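Local structure of type IV pilus biogenesis factor PilY1 (Pseudomonas aeruginosa, 3HX6) at residues A[154-159]-A[166-171]. The protein primes type IV pilus assembly and supports twitching motility and host-cell adhesion, with calcium binding and release apparently regulating pilus retraction. The protein carries 3 engineered substitutions. Sequence-based numbering, arbitrary orientation.
Sequences VLIGSL and LFALDV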
ATOM      1  N   VAL A 154      12.393  18.932  -3.805  1.00 18.77           N
ATOM      2  CA  VAL A 154      13.702  19.431  -3.431  1.00 19.54           C
ATOM      3  C   VAL A 154      14.494  18.401  -2.643  1.00 18.30           C
ATOM      4  O   VAL A 154      13.937  17.444  -2.113  1.00 15.91           O
ATOM      5  CB  VAL A 154      13.573  20.726  -2.590  1.00 21.52           C
ATOM      6  CG1 VAL A 154      12.971  20.406  -1.218  1.00 19.62           C
ATOM      7  CG2 VAL A 154      14.927  21.386  -2.430  1.00 26.75           C
ATOM      8  N   LEU A 155      15.803  18.608  -2.591  1.00 16.79           N
ATOM      9  CA  LEU A 155      16.703  17.739  -1.855  1.00 17.89           C
ATOM     10  C   LEU A 155      17.594  18.657  -1.032  1.00 16.85           C
ATOM     11  O   LEU A 155      18.217  19.568  -1.565  1.00 15.63           O
ATOM     12  CB  LEU A 155      17.548  16.886  -2.817  1.00 18.72           C
ATOM     13  CG  LEU A 155      18.588  15.954  -2.182  1.00 20.39           C
ATOM     14  CD1 LEU A 155      18.961  14.845  -3.154  1.00 21.61           C
ATOM     15  CD2 LEU A 155      19.815  16.753  -1.777  1.00 19.25           C
ATOM     16  N   ILE A 156      17.620  18.436   0.276  1.00 16.67           N
ATOM     17  CA  ILE A 156      18.442  19.243   1.153  1.00 18.66           C
ATOM     18  C   ILE A 156      19.590  18.378   1.670  1.00 18.93           C
ATOM     19  O   ILE A 156      19.371  17.311   2.237  1.00 19.61           O
ATOM     20  CB  ILE A 156      17.616  19.817   2.338  1.00 18.56           C
ATOM     21  CG1 ILE A 156      16.549  20.791   1.814  1.00 23.11           C
ATOM     22  CG2 ILE A 156      18.520  20.597   3.281  1.00 16.98           C
ATOM     23  CD1 ILE A 156      15.437  20.153   1.055  1.00 25.49           C
ATOM     24  N   GLY A 157      20.814  18.836   1.441  1.00 19.20           N
ATOM     25  CA  GLY A 157      21.974  18.085   1.889  1.00 20.55           C
ATOM     26  C   GLY A 157      22.880  18.945   2.741  1.00 20.34           C
ATOM     27  O   GLY A 157      22.591  20.116   2.962  1.00 20.43           O
ATOM     28  N   SER A 158      23.972  18.374   3.237  1.00 21.34           N
ATOM     29  CA  SER A 158      24.901  19.151   4.053  1.00 21.36           C
ATOM     30  C   SER A 158      26.310  18.617   3.847  1.00 20.24           C
ATOM     31  O   SER A 158      26.487  17.525   3.310  1.00 19.80           O
ATOM     32  CB  SER A 158      24.530  19.066   5.535  1.00 19.19           C
ATOM     33  OG  SER A 158      25.053  17.891   6.126  1.00 21.67           O
ATOM     34  N   LEU A 159      27.301  19.393   4.276  1.00 20.60           N
ATOM     35  CA  LEU A 159      28.699  19.007   4.139  1.00 21.59           C
ATOM     36  C   LEU A 159      29.086  17.927   5.148  1.00 23.34           C
ATOM     37  O   LEU A 159      30.220  17.441   5.147  1.00 22.96           O
ATOM     38  CB  LEU A 159      29.601  20.230   4.321  1.00 22.10           C
ATOM     39  CG  LEU A 159      29.265  21.437   3.439  1.00 23.29           C
ATOM     40  CD1 LEU A 159      30.353  22.494   3.572  1.00 22.62           C
ATOM     41  CD2 LEU A 159      29.138  20.992   1.987  1.00 25.80           C
ATOM     42  N   LEU A 166      25.164  23.937   4.253  1.00 18.31           N
ATOM     43  CA  LEU A 166      23.896  23.355   3.858  1.00 20.87           C
ATOM     44  C   LEU A 166      23.675  23.694   2.395  1.00 21.31           C
ATOM     45  O   LEU A 166      24.164  24.711   1.914  1.00 22.19           O
ATOM     46  CB  LEU A 166      22.774  23.993   4.684  1.00 20.97           C
ATOM     47  CG  LEU A 166      21.971  23.207   5.718  1.00 25.99           C
ATOM     48  CD1 LEU A 166      22.833  22.154   6.347  1.00 24.84           C
ATOM     49  CD2 LEU A 166      21.412  24.173   6.771  1.00 23.24           C
ATOM     50  N   PHE A 167      22.960  22.835   1.682  1.00 20.67           N
ATOM     51  CA  PHE A 167      22.633  23.119   0.299  1.00 21.64           C
ATOM     52  C   PHE A 167      21.303  22.472  -0.055  1.00 21.53           C
ATOM     53  O   PHE A 167      20.867  21.510   0.588  1.00 20.74           O
ATOM     54  CB  PHE A 167      23.742  22.667  -0.668  1.00 21.08           C
ATOM     55  CG  PHE A 167      23.990  21.187  -0.686  1.00 21.69           C
ATOM     56  CD1 PHE A 167      25.005  20.627   0.086  1.00 20.94           C
ATOM     57  CD2 PHE A 167      23.224  20.353  -1.498  1.00 21.78           C
ATOM     58  CE1 PHE A 167      25.258  19.250   0.045  1.00 21.67           C
ATOM     59  CE2 PHE A 167      23.466  18.982  -1.547  1.00 21.77           C
ATOM     60  CZ  PHE A 167      24.486  18.428  -0.774  1.00 21.77           C
ATOM     61  N   ALA A 168      20.647  23.033  -1.064  1.00 18.93           N
ATOM     62  CA  ALA A 168      19.366  22.527  -1.516  1.00 20.80           C
ATOM     63  C   ALA A 168      19.412  22.404  -3.028  1.00 21.19           C
ATOM     64  O   ALA A 168      19.941  23.278  -3.711  1.00 23.01           O
ATOM     65  CB  ALA A 168      18.245  23.483  -1.096  1.00 20.19           C
ATOM     66  N   LEU A 169      18.884  21.306  -3.548  1.00 20.41           N
ATOM     67  CA  LEU A 169      18.856  21.109  -4.985  1.00 23.15           C
ATOM     68  C   LEU A 169      17.404  20.941  -5.401  1.00 24.15           C
ATOM     69  O   LEU A 169      16.584  20.449  -4.619  1.00 22.56           O
ATOM     70  CB  LEU A 169      19.639  19.847  -5.378  1.00 22.17           C
ATOM     71  CG  LEU A 169      21.090  19.728  -4.891  1.00 20.83           C
ATOM     72  CD1 LEU A 169      21.657  18.367  -5.295  1.00 20.75           C
ATOM     73  CD2 LEU A 169      21.922  20.853  -5.467  1.00 21.24           C
ATOM     74  N   ASP A 170      17.083  21.383  -6.613  1.00 24.47           N
ATOM     75  CA  ASP A 170      15.739  21.220  -7.145  1.00 25.74           C
ATOM     76  C   ASP A 170      15.869  19.911  -7.900  1.00 26.64           C
ATOM     77  O   ASP A 170      16.531  19.848  -8.934  1.00 27.20           O
ATOM     78  CB  ASP A 170      15.376  22.339  -8.123  1.00 26.39           C
ATOM     79  CG  ASP A 170      13.952  22.215  -8.639  1.00 27.84           C
ATOM     80  OD1 ASP A 170      13.519  21.078  -8.931  1.00 28.25           O
ATOM     81  OD2 ASP A 170      13.267  23.250  -8.759  1.00 32.62           O
ATOM     82  N   VAL A 171      15.245  18.867  -7.377  1.00 27.02           N
ATOM     83  CA  VAL A 171      15.340  17.550  -7.981  1.00 27.29           C
ATOM     84  C   VAL A 171      14.039  17.089  -8.657  1.00 27.81           C
ATOM     85  O   VAL A 171      13.830  15.900  -8.907  1.00 28.33           O
ATOM     86  CB  VAL A 171      15.812  16.547  -6.890  1.00 29.02           C
ATOM     87  CG1 VAL A 171      14.653  15.698  -6.383  1.00 26.16           C
ATOM     88  CG2 VAL A 171      16.952  15.720  -7.419  1.00 31.29           C
TER
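Leu155 with Leu169 and Gly157 with Phe167 form the two hydrogen-bonded pairs of an antiparallel hairpin, each closing a reciprocal pair of backbone bonds. The shortest runs from Leu169 N to Leu155 O (2.7 Å), and the longest from Phe167 N to Gly157 O (3.0 Å). Between these pairs, where no N-H points across, alpha hydrogens add weaker contacts: Ala168 CA lies 3.2 Å from Leu155 O, and Ile156 CA makes a similar contact with Phe167 O.

Glycine suits position 157 because the Phe167 ring lies against its backbone. With CG between its backbone N and carbonyl carbon (chi1 63°), Phe167 swings its ring across the neighbouring strand, and Gly157 CA sits over the ring face, 3.9 Å from the centroid, in a CH-pi contact. Having no side chain, Gly157 lets the ring lie flat on bare backbone.

Largely apolar side chains cover both faces. Beside the ring, Leu155 CD2 touches Phe167 CE2 and Leu169 CD1, each at 4.3 Å, and Leu97 of the preceding four-stranded sheet packs on all three residues. On the other face the small Ala168 accommodates the branched Val154 and Ile156, its CB lying 4.1 Å from Val154 CG2. There too Leu166 CD1 rests against Ser158 CB, while Ser158 OG is satisfied by hydrogen bonds with Ser194 O and Arg160 N.

These are the two inner strands of a four-stranded beta-propeller blade. Their chemistry, polar backbone bonded within the sheet and largely apolar side chains on both faces, suits a blade buried between neighbours.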